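PDB 5UZ8: cadherin-23 from Mus musculus, which probably mediates calcium-dependent adhesion in hearing and mechanotransduction, as a cadherin whose extracellular repeats are joined by calcium-binding linkers. Local coordinates for residues V216-P221 against D249-S254. Residues are numbered along the deposited sequence; the frame is centred on the assembly and turned at random. Where two conformers were deposited one is given.
Sequences VNDCRP and DQDEGS. With CA (calcium ion), chain E; CA (calcium ion), chain F; CA (calcium ion), chain G; GSH (glutathione), chain L.
Two loops without regular helix or strand come together at a calcium-binding linker between cadherin repeats, residues 216-221 following strand 204-214 and residues 249-254 following strand 241-244, and their backbones come nearest where the CA atoms of Pro-221 and Asp-249 lie 4.6 Å apart. Residues 216-219 are the last four positions of a DxNDN-like linker motif that begins at Asp-215, with Cys-219 in place of the final Asn; 249-251 supplies the DxD pair. Calcium does most of the joining. The carboxylate of Asp-251 bridges two ions: its OD1 binds the chain F calcium at 2.3 Å, together with Val-216 O and Asp-218 OD1, while its OD2 binds the chain E calcium beside Asn-217 OD1 and Cys-219 O. Asn-217 crosses Asp-251 at about a right angle, the amide and carboxylate planes 67° apart, and the shared metal lets their oxygens approach closely. Asp-249, its CG trans to the backbone N (chi1 -176°), grips the chain E calcium with both oxygens; its OD1 also closes an Asx turn by accepting from Asp-251 N at 3.0 Å, which would hold the backbone of Asp-251 in place. Asp-218 spans the chain F and chain G calciums, the latter also held by glutathione OE1. Glu-127 and Glu-180 of the preceding repeat complete the chain F site with Asp-215, whereas Asn-255 and Asp-299 complete that of chain E. Alongside Asp-249, the Pro-221 ring sets its CG 3.6 Å from OD2. A backbone N-H probably offsets some of the negative charge: Cys-219 N donates to the syn lone pair of Asp-251 OD2 at 2.9 Å.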
ATOM      1  N   VAL A 216     -18.477  17.031  -2.439  1.00 15.41           N
ATOM      2  CA  VAL A 216     -18.881  18.278  -1.800  1.00 16.18           C
ATOM      3  C   VAL A 216     -19.695  19.014  -2.853  1.00 15.96           C
ATOM      4  O   VAL A 216     -19.440  18.875  -4.069  1.00 14.51           O
ATOM      5  CB  VAL A 216     -17.623  19.102  -1.433  1.00 16.93           C
ATOM      6  CG1 VAL A 216     -17.937  20.512  -0.971  1.00 18.36           C
ATOM      7  CG2 VAL A 216     -16.861  18.333  -0.377  1.00 17.13           C
ATOM      8  N   ASN A 217     -20.705  19.747  -2.412  1.00 15.94           N
ATOM      9  CA  ASN A 217     -21.489  20.511  -3.371  1.00 15.87           C
ATOM     10  C   ASN A 217     -20.685  21.747  -3.778  1.00 16.18           C
ATOM     11  O   ASN A 217     -20.847  22.806  -3.178  1.00 17.37           O
ATOM     12  CB  ASN A 217     -22.834  20.949  -2.781  1.00 16.18           C
ATOM     13  CG  ASN A 217     -23.738  21.538  -3.838  1.00 15.71           C
ATOM     14  OD1 ASN A 217     -23.725  21.083  -4.986  1.00 14.94           O
ATOM     15  ND2 ASN A 217     -24.476  22.574  -3.490  1.00 16.17           N
ATOM     16  N   ASP A 218     -19.788  21.624  -4.757  1.00 15.74           N
ATOM     17  CA  ASP A 218     -18.958  22.763  -5.160  1.00 16.09           C
ATOM     18  C   ASP A 218     -19.221  23.222  -6.590  1.00 16.57           C
ATOM     19  O   ASP A 218     -18.498  24.052  -7.082  1.00 17.37           O
ATOM     20  CB  ASP A 218     -17.471  22.507  -4.933  1.00 16.24           C
ATOM     21  CG  ASP A 218     -16.933  21.209  -5.619  1.00 16.13           C
ATOM     22  OD1 ASP A 218     -17.683  20.321  -6.086  1.00 15.49           O
ATOM     23  OD2 ASP A 218     -15.675  21.079  -5.642  1.00 16.21           O
ATOM     24  N   CYS A 219     -20.261  22.702  -7.221  1.00 16.40           N
ATOM     25  CA  CYS A 219     -20.613  23.100  -8.586  1.00 16.79           C
ATOM     26  C   CYS A 219     -22.038  23.676  -8.618  1.00 15.84           C
ATOM     27  O   CYS A 219     -22.995  23.044  -8.180  1.00 14.83           O
ATOM     28  CB  CYS A 219     -20.456  21.939  -9.535  1.00 17.86           C
ATOM     29  SG  CYS A 219     -18.765  21.301  -9.442  1.00 20.11           S
ATOM     30  N   ARG A 220     -22.154  24.900  -9.130  1.00 15.51           N
ATOM     31  CA  ARG A 220     -23.441  25.533  -9.250  1.00 15.45           C
ATOM     32  C   ARG A 220     -24.111  25.062 -10.539  1.00 15.67           C
ATOM     33  O   ARG A 220     -23.447  24.726 -11.510  1.00 16.07           O
ATOM     34  CB  ARG A 220     -23.334  27.071  -9.192  1.00 15.89           C
ATOM     35  CG  ARG A 220     -22.852  27.689 -10.483  1.00 16.33           C
ATOM     36  CD  ARG A 220     -22.562  29.153 -10.350  1.00 16.87           C
ATOM     37  NE  ARG A 220     -23.754  29.935 -10.063  1.00 16.46           N
ATOM     38  CZ  ARG A 220     -23.767  31.260 -10.012  1.00 17.48           C
ATOM     39  NH1 ARG A 220     -22.674  31.958 -10.303  1.00 18.28           N
ATOM     40  NH2 ARG A 220     -24.890  31.910  -9.696  1.00 17.61           N
ATOM     41  N   PRO A 221     -25.440  25.014 -10.538  1.00 15.58           N
ATOM     42  CA  PRO A 221     -26.206  24.733 -11.754  1.00 15.95           C
ATOM     43  C   PRO A 221     -25.907  25.729 -12.875  1.00 16.57           C
ATOM     44  O   PRO A 221     -25.666  26.908 -12.588  1.00 16.62           O
ATOM     45  CB  PRO A 221     -27.640  24.886 -11.293  1.00 15.51           C
ATOM     46  CG  PRO A 221     -27.594  24.610  -9.829  1.00 15.44           C
ATOM     47  CD  PRO A 221     -26.308  25.195  -9.359  1.00 15.55           C
ATOM     48  N   ASP A 249     -25.583  20.223 -13.651  1.00 17.00           N
ATOM     49  CA  ASP A 249     -24.869  20.380 -12.395  1.00 16.01           C
ATOM     50  C   ASP A 249     -23.961  19.178 -12.244  1.00 16.18           C
ATOM     51  O   ASP A 249     -24.413  18.045 -12.344  1.00 16.85           O
ATOM     52  CB  ASP A 249     -25.880  20.493 -11.243  1.00 15.78           C
ATOM     53  CG  ASP A 249     -25.239  20.755  -9.890  1.00 15.16           C
ATOM     54  OD1 ASP A 249     -24.278  20.047  -9.499  1.00 15.25           O
ATOM     55  OD2 ASP A 249     -25.742  21.644  -9.162  1.00 14.97           O
ATOM     56  N   GLN A 250     -22.665  19.438 -12.082  1.00 15.84           N
ATOM     57  CA  GLN A 250     -21.638  18.400 -12.160  1.00 16.30           C
ATOM     58  C   GLN A 250     -21.476  17.545 -10.892  1.00 16.07           C
ATOM     59  O   GLN A 250     -20.779  16.550 -10.916  1.00 16.28           O
ATOM     60  CB  GLN A 250     -20.302  19.043 -12.513  1.00 16.81           C
ATOM     61  CG  GLN A 250     -20.299  19.756 -13.881  1.00 17.77           C
ATOM     62  CD  GLN A 250     -20.767  18.867 -14.988  1.00 19.22           C
ATOM     63  OE1 GLN A 250     -20.124  17.848 -15.265  1.00 21.16           O
ATOM     64  NE2 GLN A 250     -21.841  19.271 -15.691  1.00 19.98           N
ATOM     65  N   ASP A 251     -22.098  17.958  -9.802  1.00 15.63           N
ATOM     66  CA  ASP A 251     -22.031  17.232  -8.525  1.00 15.94           C
ATOM     67  C   ASP A 251     -22.802  15.903  -8.553  1.00 17.44           C
ATOM     68  O   ASP A 251     -23.297  15.464  -9.587  1.00 18.13           O
ATOM     69  CB  ASP A 251     -22.510  18.143  -7.386  1.00 15.23           C
ATOM     70  CG  ASP A 251     -21.600  19.331  -7.176  1.00 14.77           C
ATOM     71  OD1 ASP A 251     -20.360  19.123  -7.110  1.00 14.87           O
ATOM     72  OD2 ASP A 251     -22.117  20.478  -7.079  1.00 13.52           O
ATOM     73  N   GLU A 252     -22.817  15.230  -7.416  1.00 18.28           N
ATOM     74  CA  GLU A 252     -23.395  13.913  -7.272  1.00 20.33           C
ATOM     75  C   GLU A 252     -24.672  13.949  -6.419  1.00 19.89           C
ATOM     76  O   GLU A 252     -24.761  14.676  -5.431  1.00 18.87           O
ATOM     77  CB  GLU A 252     -22.350  13.007  -6.590  1.00 21.84           C
ATOM     78  CG  GLU A 252     -22.736  11.540  -6.512  1.00 24.96           C
ATOM     79  CD  GLU A 252     -21.621  10.644  -5.979  1.00 26.85           C
ATOM     80  OE1 GLU A 252     -20.593  11.109  -5.454  1.00 27.32           O
ATOM     81  OE2 GLU A 252     -21.786   9.422  -6.072  1.00 30.97           O
ATOM     82  N   GLY A 253     -25.615  13.083  -6.756  1.00 20.98           N
ATOM     83  CA  GLY A 253     -26.787  12.852  -5.889  1.00 22.13           C
ATOM     84  C   GLY A 253     -27.601  14.130  -5.679  1.00 20.86           C
ATOM     85  O   GLY A 253     -27.802  14.904  -6.626  1.00 19.83           O
ATOM     86  N   SER A 254     -28.031  14.360  -4.440  1.00 21.34           N
ATOM     87  CA  SER A 254     -28.821  15.548  -4.126  0.50 20.92           C
ATOM     88  C   SER A 254     -28.084  16.850  -4.490  1.00 19.11           C
ATOM     89  O   SER A 254     -28.729  17.839  -4.830  1.00 18.33           O
ATOM     90  CB  SER A 254     -29.264  15.551  -2.652  0.50 22.18           C
ATOM     91  OG  SER A 254     -28.143  15.514  -1.783  0.50 21.75           O
TER
HETATM   92 CA    CA E2604     -24.308  21.366  -7.226  1.00 13.56          CA
HETATM   93 CA    CA F2605     -18.541  18.124  -6.150  1.00 14.15          CA
HETATM   94 CA    CA G2606     -15.062  19.516  -7.360  1.00 16.22          CA
HETATM   95  N1  GSH L2611     -10.888  24.601  -9.561  1.00 29.29           N
HETATM   96  CA1 GSH L2611     -11.750  24.268  -8.436  1.00 30.20           C
HETATM   97  C1  GSH L2611     -11.062  23.228  -7.584  1.00 30.75           C
HETATM   98  O11 GSH L2611      -9.961  22.782  -7.985  1.00 30.86           O
HETATM   99  O12 GSH L2611     -11.641  22.842  -6.539  1.00 30.49           O
HETATM  100  CB1 GSH L2611     -13.118  23.741  -8.912  1.00 27.76           C
HETATM  101  CG1 GSH L2611     -12.998  22.428  -9.685  1.00 25.81           C
HETATM  102  CD1 GSH L2611     -14.353  21.786  -9.875  1.00 24.01           C
HETATM  103  OE1 GSH L2611     -14.957  21.274  -8.937  1.00 22.16           O
HETATM  104  N2  GSH L2611     -14.810  21.775 -11.123  1.00 22.61           N
HETATM  105  CA2 GSH L2611     -15.989  21.035 -11.525  1.00 22.48           C
HETATM  106  C2  GSH L2611     -15.679  20.074 -12.636  1.00 22.48           C
HETATM  107  O2  GSH L2611     -16.563  19.772 -13.419  1.00 21.99           O
HETATM  108  CB2 GSH L2611     -17.085  22.022 -11.928  1.00 22.86           C
HETATM  109  SG2 GSH L2611     -17.540  22.997 -10.484  1.00 24.62           S
HETATM  110  N3  GSH L2611     -14.448  19.547 -12.654  1.00 22.97           N
HETATM  111  CA3 GSH L2611     -14.022  18.544 -13.612  1.00 23.53           C
HETATM  112  C3  GSH L2611     -12.902  19.031 -14.509  1.00 25.49           C
HETATM  113  O31 GSH L2611     -12.546  18.262 -15.430  1.00 26.32           O
HETATM  114  O32 GSH L2611     -12.350  20.140 -14.287  1.00 26.92           O
HETATM  115  O   HOH W   1     -12.860  20.302  -6.619  1.00 16.02           O